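Local coordinates for protein pyruvate kinase (Pseudomonas aeruginosa, PDB 6QXL) that probably catalyses the last step of glycolysis, the transfer of phosphate from phosphoenolpyruvate to ADP to give pyruvate and ATP, and binds glucose-6-phosphate, at residues 1-9 and 332-341; 270-278 and 390-398. All blocks are in the same frame, centred on the assembly; numbering follows the deposited sequence.

Overall arrangement
Contact 1 (1-9 with 332-341) stays in the barrel region and lays the N-terminal tail and the first barrel strand on helix 325-340. Contact 2 (270-278 with 390-398) joins the barrel domain to the alpha/beta domain. Both reach the same eight-stranded barrel sheet, through strands 7-11 and 277-281, and their centres lie about 18 Å apart. Contact 1 runs from a buried strand end to an exposed chain terminus beside a second subunit. Contact 2 has no exposed touching residue and meets no other chain. In contact 1 a glutamate carboxylate accepts bonds from backbone N-H groups and a hydroxyl, beside aliphatic packing. Contact 2 relies on arginines, backbone carbonyls and bridging waters.

Contact 1 of 2, residues 1-9 and 332-341; sequences MSVRRTKIV and MARVCQGAEK
Arg4 lies across the helix segment 332-341, with its CD against Cys336 CB and its NE 3.6 Å from Ala333 CB. Its CG is anti to the backbone N (chi1 163°), and a bend at chi3 turns the guanidinium back to its own segment. There NH1 gives a hydrogen bond to Thr6 O in the carbonyl plane. Ile8 CD1 covers one face of the guanidinium, over its centre, and also packs on Ala333 CB at 3.7 Å. Asp31 forms a salt bridge with the same guanidinium.

Glu340 is the main polar group on the helix side. Its OE1 accepts from Arg5 N at 2.8 Å, on the syn side but out of the carboxylate plane. Its OE2 accepts two hydrogen bonds from Thr6, from N and from OG1. Thr6 OG1 comes from the anti side at 2.7 Å, and Thr6 N comes from above the plane at 2.7 Å. A water donates to both Glu340 OE1 and Val3 O. These bonds hold the carboxylate in place at the turn before strand 7-11.

Gln337 reaches the tail with its amide. Its NE2 donates to Ser2 O at 2.9 Å, tilted from the amide plane. Met1 is poorly ordered, and its SD lies 3.8 Å from Lys341 CD. The polar end of Lys341 turns to Glu259 of the second subunit.

The segments belong to the (beta/alpha)8 barrel, where strand 7-11 lies between strands 312-315 and 32-36. Helix 325-340 follows strand 312-315 in the chain and packs on the barrel wall. Met332 touches strand 312-315, while Thr6, Cys336 and Ala339 meet Val306 of helix 296-307.

Contact 2 of 2, residues 270-278 and 390-398; sequences HARRNNKVV and PLIMSRIRS
Two weak hydrogen bonds cross between arginines and backbone carbonyls, one in each direction. Arg272 NH2 reaches Arg395 O at 2.8 Å, with a bent angle of 129°. Arg395 NH1 reaches Lys276 O at 2.8 Å, and this bond is bent further. The Arg395 chain folds at chi2 and chi3 (-50° and 79°), which brings the guanidinium back beside its own helix. NE then donates to Leu391 O. NH2 donates to Ser394 OG in the guanidinium plane, and Asp311 makes a salt bridge with the same group.

Waters extend the polar contact. One accepts from Arg272 NE and donates to Ser394 O, and it also lies over one face of the Arg395 guanidinium. Another accepts from both Arg272 NH1 and Arg397 NH1. These two nitrogens are 3.5 Å apart, and the water probably eases their like charges. Arg397 NE donates to Thr344 O.

Helix 260-273 ends here in a Schellman motif. Asn275, with positive phi, is the C-prime residue. Lys276 N bonds to Ala271 O, and Asn275 N to Arg272 O. After the turn the chain enters barrel strand 277-281. The turn packs against the last part of helix 388-394 of the alpha/beta domain and the residues after it.

One apolar pair lies beside the arginines, Val277 CG2 on Leu391 CD1 at 3.6 Å. Other methyls make van der Waals contacts with Asn275. Leu391 CD2 packs on its carbonyl O, and Ile392 CD1 meets its amide carbon CG at 3.6 Å. The Leu391 side chain is about 8 Å from the bound glucose-6-phosphate. Asn275 OD1 accepts a hydrogen bond from Arg351.

Contact 1 of 2, residues 1-9 and 332-341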
# COMPACT_ATOMS: atom_id res chain seq x y z
N MET A 1 -10.30 -27.74 -14.49
CA MET A 1 -10.94 -26.50 -13.96
C MET A 1 -11.68 -26.74 -12.65
O MET A 1 -12.13 -27.86 -12.37
CB MET A 1 -11.90 -25.83 -15.03
CG MET A 1 -11.31 -25.38 -16.34
SD MET A 1 -10.84 -23.64 -16.84
CE MET A 1 -12.33 -22.93 -17.51
N SER A 2 -11.84 -25.70 -11.84
CA SER A 2 -12.58 -25.79 -10.57
C SER A 2 -14.07 -25.56 -10.78
O SER A 2 -14.52 -25.02 -11.81
CB SER A 2 -12.07 -24.76 -9.58
OG SER A 2 -10.67 -24.80 -9.44
N VAL A 3 -14.84 -25.96 -9.79
CA VAL A 3 -16.25 -25.69 -9.81
C VAL A 3 -16.51 -24.20 -9.90
O VAL A 3 -15.92 -23.40 -9.18
CB VAL A 3 -16.95 -26.34 -8.59
CG1 VAL A 3 -16.23 -26.19 -7.24
CG2 VAL A 3 -18.42 -25.94 -8.44
N ARG A 4 -17.39 -23.82 -10.82
CA ARG A 4 -17.74 -22.42 -11.02
C ARG A 4 -18.31 -21.84 -9.73
O ARG A 4 -19.09 -22.47 -9.05
CB ARG A 4 -18.76 -22.27 -12.14
CG ARG A 4 -19.50 -20.93 -12.19
CD ARG A 4 -20.32 -20.85 -13.46
NE ARG A 4 -21.26 -21.95 -13.60
CZ ARG A 4 -22.48 -21.99 -13.10
NH1 ARG A 4 -22.99 -20.97 -12.40
NH2 ARG A 4 -23.24 -23.06 -13.32
N ARG A 5 -17.91 -20.61 -9.42
CA ARG A 5 -18.36 -19.91 -8.24
C ARG A 5 -19.41 -18.86 -8.51
O ARG A 5 -20.30 -18.64 -7.69
CB ARG A 5 -17.17 -19.25 -7.54
CG ARG A 5 -16.10 -20.25 -7.08
CD ARG A 5 -14.88 -19.48 -6.53
NE ARG A 5 -15.12 -18.81 -5.25
CZ ARG A 5 -15.17 -19.42 -4.07
NH1 ARG A 5 -15.00 -20.73 -3.97
NH2 ARG A 5 -15.39 -18.72 -2.97
N THR A 6 -19.32 -18.17 -9.65
CA THR A 6 -20.28 -17.13 -9.98
C THR A 6 -21.58 -17.79 -10.40
O THR A 6 -21.57 -18.79 -11.12
CB THR A 6 -19.73 -16.22 -11.10
OG1 THR A 6 -18.45 -15.71 -10.70
CG2 THR A 6 -20.67 -15.07 -11.37
N LYS A 7 -22.70 -17.24 -9.94
CA LYS A 7 -23.99 -17.89 -10.14
C LYS A 7 -24.70 -17.32 -11.35
O LYS A 7 -24.48 -16.18 -11.72
CB LYS A 7 -24.85 -17.78 -8.89
CG LYS A 7 -24.18 -18.35 -7.64
CD LYS A 7 -23.80 -19.83 -7.79
CE LYS A 7 -23.21 -20.40 -6.49
NZ LYS A 7 -24.19 -20.35 -5.35
N ILE A 8 -25.56 -18.14 -11.96
CA ILE A 8 -26.26 -17.79 -13.19
C ILE A 8 -27.76 -17.71 -12.96
O ILE A 8 -28.38 -18.67 -12.53
CB ILE A 8 -25.98 -18.82 -14.29
CG1 ILE A 8 -24.49 -18.76 -14.69
CG2 ILE A 8 -26.87 -18.55 -15.50
CD1 ILE A 8 -24.02 -19.84 -15.67
N VAL A 9 -28.33 -16.55 -13.25
CA VAL A 9 -29.77 -16.35 -13.23
C VAL A 9 -30.30 -16.41 -14.65
O VAL A 9 -29.84 -15.67 -15.52
CB VAL A 9 -30.13 -14.99 -12.65
CG1 VAL A 9 -31.64 -14.83 -12.58
CG2 VAL A 9 -29.49 -14.82 -11.28
N MET A 332 -22.07 -18.86 -20.87
CA MET A 332 -21.92 -18.00 -19.72
C MET A 332 -21.16 -18.71 -18.61
O MET A 332 -20.22 -18.15 -18.03
CB MET A 332 -23.30 -17.53 -19.27
CG MET A 332 -23.31 -16.63 -18.08
SD MET A 332 -24.89 -15.83 -17.89
CE MET A 332 -24.56 -14.25 -18.70
N ALA A 333 -21.52 -19.96 -18.35
CA ALA A 333 -20.85 -20.75 -17.31
C ALA A 333 -19.36 -20.94 -17.61
O ALA A 333 -18.54 -20.90 -16.70
CB ALA A 333 -21.54 -22.10 -17.15
N ARG A 334 -19.02 -21.14 -18.87
CA ARG A 334 -17.64 -21.38 -19.26
C ARG A 334 -16.81 -20.10 -19.07
O ARG A 334 -15.67 -20.15 -18.61
CB ARG A 334 -17.61 -21.83 -20.71
CG ARG A 334 -16.42 -22.74 -21.07
CD ARG A 334 -15.89 -22.56 -22.52
NE ARG A 334 -16.99 -22.41 -23.50
CZ ARG A 334 -17.27 -21.33 -24.25
NH1 ARG A 334 -16.52 -20.22 -24.19
NH2 ARG A 334 -18.36 -21.35 -25.04
N VAL A 335 -17.40 -18.95 -19.39
CA VAL A 335 -16.69 -17.69 -19.27
C VAL A 335 -16.44 -17.38 -17.79
O VAL A 335 -15.36 -16.90 -17.43
CB VAL A 335 -17.44 -16.57 -19.98
CG1 VAL A 335 -16.78 -15.21 -19.73
CG2 VAL A 335 -17.49 -16.84 -21.47
N CYS A 336 -17.42 -17.67 -16.95
CA CYS A 336 -17.26 -17.47 -15.51
C CYS A 336 -16.09 -18.30 -14.98
O CYS A 336 -15.23 -17.80 -14.26
CB CYS A 336 -18.55 -17.81 -14.77
SG CYS A 336 -19.88 -16.60 -15.01
N GLN A 337 -16.04 -19.57 -15.36
CA GLN A 337 -14.95 -20.42 -14.91
C GLN A 337 -13.59 -19.88 -15.29
O GLN A 337 -12.66 -19.92 -14.47
CB GLN A 337 -15.06 -21.82 -15.46
CG GLN A 337 -15.93 -22.75 -14.67
CD GLN A 337 -15.78 -24.15 -15.29
OE1 GLN A 337 -16.35 -24.36 -16.35
NE2 GLN A 337 -14.92 -25.04 -14.71
N GLY A 338 -13.49 -19.33 -16.50
CA GLY A 338 -12.21 -18.81 -16.98
C GLY A 338 -11.79 -17.58 -16.19
O GLY A 338 -10.65 -17.48 -15.75
N ALA A 339 -12.72 -16.65 -16.00
CA ALA A 339 -12.41 -15.44 -15.27
C ALA A 339 -12.05 -15.71 -13.81
O ALA A 339 -11.27 -14.95 -13.21
CB ALA A 339 -13.58 -14.48 -15.35
N GLU A 340 -12.60 -16.78 -13.23
CA GLU A 340 -12.32 -17.11 -11.84
C GLU A 340 -10.88 -17.60 -11.59
O GLU A 340 -10.43 -17.58 -10.45
CB GLU A 340 -13.35 -18.11 -11.30
CG GLU A 340 -14.69 -17.46 -11.00
CD GLU A 340 -15.89 -18.43 -11.01
OE1 GLU A 340 -15.71 -19.67 -10.90
OE2 GLU A 340 -17.03 -17.91 -11.14
N LYS A 341 -10.18 -18.02 -12.64
CA LYS A 341 -8.76 -18.37 -12.52
C LYS A 341 -7.83 -17.17 -12.32
O LYS A 341 -6.72 -17.33 -11.85
CB LYS A 341 -8.28 -19.16 -13.73
CG LYS A 341 -9.08 -20.43 -14.02
CD LYS A 341 -8.37 -21.31 -15.05
CE LYS A 341 -8.22 -20.66 -16.44
NZ LYS A 341 -7.43 -21.56 -17.30
O HOH W 1 -13.76 -21.49 -10.51

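Contact 2 of 2, residues 270-278 and 390-398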
# COMPACT_ATOMS: atom_id res chain seq x y z
N HIS A 270 -20.51 -1.46 -3.21
CA HIS A 270 -21.29 -1.01 -2.07
C HIS A 270 -22.21 -2.12 -1.56
O HIS A 270 -22.39 -2.26 -0.35
CB HIS A 270 -22.07 0.26 -2.39
CG HIS A 270 -21.21 1.49 -2.44
ND1 HIS A 270 -21.66 2.73 -2.08
CD2 HIS A 270 -19.91 1.65 -2.79
CE1 HIS A 270 -20.70 3.61 -2.24
NE2 HIS A 270 -19.62 2.98 -2.67
N ALA A 271 -22.75 -2.92 -2.46
CA ALA A 271 -23.55 -4.07 -2.05
C ALA A 271 -22.75 -5.00 -1.16
O ALA A 271 -23.17 -5.34 -0.05
CB ALA A 271 -24.10 -4.80 -3.25
N ARG A 272 -21.57 -5.39 -1.63
CA ARG A 272 -20.73 -6.31 -0.87
C ARG A 272 -20.33 -5.71 0.48
O ARG A 272 -20.34 -6.40 1.50
CB ARG A 272 -19.50 -6.73 -1.66
CG ARG A 272 -19.80 -7.53 -2.91
CD ARG A 272 -18.60 -7.75 -3.81
NE ARG A 272 -17.55 -8.45 -3.12
CZ ARG A 272 -16.29 -8.03 -2.93
NH1 ARG A 272 -15.85 -6.90 -3.47
NH2 ARG A 272 -15.46 -8.79 -2.22
N ARG A 273 -20.01 -4.43 0.51
CA ARG A 273 -19.63 -3.79 1.76
C ARG A 273 -20.75 -3.82 2.79
O ARG A 273 -20.47 -3.99 3.98
CB ARG A 273 -19.24 -2.35 1.55
CG ARG A 273 -17.91 -2.23 0.94
CD ARG A 273 -17.54 -0.78 0.95
NE ARG A 273 -16.21 -0.71 0.39
CZ ARG A 273 -15.66 0.38 -0.12
NH1 ARG A 273 -16.33 1.53 -0.19
NH2 ARG A 273 -14.43 0.27 -0.64
N ASN A 274 -21.98 -3.69 2.33
CA ASN A 274 -23.14 -3.79 3.22
C ASN A 274 -23.67 -5.22 3.37
O ASN A 274 -24.78 -5.41 3.82
CB ASN A 274 -24.25 -2.86 2.74
CG ASN A 274 -23.89 -1.42 2.87
OD1 ASN A 274 -24.01 -0.85 3.95
ND2 ASN A 274 -23.45 -0.82 1.78
N ASN A 275 -22.87 -6.21 3.00
CA ASN A 275 -23.23 -7.62 3.18
C ASN A 275 -24.50 -8.04 2.48
O ASN A 275 -25.29 -8.78 3.01
CB ASN A 275 -23.26 -7.95 4.68
CG ASN A 275 -21.91 -7.73 5.36
OD1 ASN A 275 -20.88 -8.10 4.82
ND2 ASN A 275 -21.92 -7.19 6.54
N LYS A 276 -24.66 -7.56 1.25
CA LYS A 276 -25.77 -7.94 0.38
C LYS A 276 -25.28 -8.68 -0.84
O LYS A 276 -24.13 -8.55 -1.23
CB LYS A 276 -26.55 -6.72 -0.05
CG LYS A 276 -26.90 -5.78 1.08
CD LYS A 276 -27.66 -6.48 2.20
CE LYS A 276 -28.22 -5.46 3.16
NZ LYS A 276 -28.97 -6.18 4.21
N VAL A 277 -26.19 -9.40 -1.46
CA VAL A 277 -25.92 -10.14 -2.70
C VAL A 277 -26.14 -9.20 -3.88
O VAL A 277 -26.98 -8.30 -3.81
CB VAL A 277 -26.88 -11.34 -2.81
CG1 VAL A 277 -26.57 -12.19 -4.02
CG2 VAL A 277 -26.79 -12.20 -1.58
N VAL A 278 -25.39 -9.38 -4.95
CA VAL A 278 -25.56 -8.52 -6.13
C VAL A 278 -25.57 -9.30 -7.43
O VAL A 278 -24.75 -10.18 -7.64
CB VAL A 278 -24.51 -7.38 -6.14
CG1 VAL A 278 -23.09 -7.92 -6.15
CG2 VAL A 278 -24.72 -6.46 -7.33
N PRO A 390 -22.92 -17.98 5.86
CA PRO A 390 -22.21 -18.09 4.57
C PRO A 390 -22.45 -16.88 3.64
O PRO A 390 -21.66 -16.65 2.74
CB PRO A 390 -22.73 -19.39 3.96
CG PRO A 390 -24.08 -19.53 4.55
CD PRO A 390 -23.99 -18.98 5.96
N LEU A 391 -23.49 -16.09 3.88
CA LEU A 391 -23.60 -14.82 3.20
C LEU A 391 -22.39 -13.94 3.49
O LEU A 391 -21.78 -13.39 2.57
CB LEU A 391 -24.88 -14.10 3.60
CG LEU A 391 -25.04 -12.66 3.08
CD1 LEU A 391 -25.14 -12.63 1.59
CD2 LEU A 391 -26.26 -12.01 3.67
N ILE A 392 -22.02 -13.82 4.76
CA ILE A 392 -20.89 -13.00 5.17
C ILE A 392 -19.60 -13.61 4.63
O ILE A 392 -18.78 -12.91 4.04
CB ILE A 392 -20.82 -12.86 6.68
CG1 ILE A 392 -22.12 -12.30 7.26
CG2 ILE A 392 -19.64 -11.98 7.08
CD1 ILE A 392 -22.60 -11.00 6.69
N MET A 393 -19.42 -14.91 4.78
CA MET A 393 -18.21 -15.53 4.26
C MET A 393 -17.99 -15.17 2.79
O MET A 393 -16.88 -14.84 2.39
CB MET A 393 -18.24 -17.05 4.42
CG MET A 393 -18.26 -17.53 5.86
SD MET A 393 -18.25 -19.32 5.90
CE MET A 393 -18.11 -19.61 7.65
N SER A 394 -19.06 -15.19 2.01
CA SER A 394 -18.95 -15.06 0.56
C SER A 394 -18.79 -13.61 0.09
O SER A 394 -18.55 -13.38 -1.09
CB SER A 394 -20.14 -15.73 -0.11
OG SER A 394 -21.35 -15.14 0.29
N ARG A 395 -18.89 -12.64 1.00
CA ARG A 395 -18.49 -11.27 0.70
C ARG A 395 -16.98 -11.09 0.55
O ARG A 395 -16.54 -10.07 0.07
CB ARG A 395 -18.96 -10.28 1.76
CG ARG A 395 -20.44 -10.27 2.10
CD ARG A 395 -21.35 -10.17 0.92
NE ARG A 395 -21.48 -11.47 0.26
CZ ARG A 395 -21.95 -11.65 -0.96
NH1 ARG A 395 -22.34 -10.60 -1.70
NH2 ARG A 395 -21.99 -12.87 -1.46
N ILE A 396 -16.19 -12.06 0.97
CA ILE A 396 -14.74 -11.93 0.97
C ILE A 396 -14.18 -12.67 -0.22
O ILE A 396 -14.53 -13.82 -0.47
CB ILE A 396 -14.16 -12.52 2.28
CG1 ILE A 396 -14.74 -11.81 3.49
CG2 ILE A 396 -12.66 -12.43 2.30
CD1 ILE A 396 -14.52 -10.32 3.47
N ARG A 397 -13.28 -12.03 -0.94
CA ARG A 397 -12.68 -12.67 -2.10
C ARG A 397 -11.95 -13.90 -1.66
O ARG A 397 -11.17 -13.85 -0.72
CB ARG A 397 -11.72 -11.75 -2.83
CG ARG A 397 -12.37 -10.62 -3.61
CD ARG A 397 -11.31 -9.62 -4.07
NE ARG A 397 -11.48 -9.28 -5.50
CZ ARG A 397 -12.23 -8.29 -5.94
NH1 ARG A 397 -12.87 -7.48 -5.11
NH2 ARG A 397 -12.35 -8.12 -7.23
N SER A 398 -12.20 -15.02 -2.34
CA SER A 398 -11.52 -16.26 -2.07
C SER A 398 -11.78 -17.24 -3.20
O SER A 398 -12.67 -17.03 -4.01
CB SER A 398 -12.04 -16.86 -0.75
OG SER A 398 -11.48 -18.15 -0.51
O HOH W 2 -18.51 -11.08 -2.86
O HOH W 3 -12.59 -9.05 -0.52
O HOH W 4 -12.71 -6.87 -2.61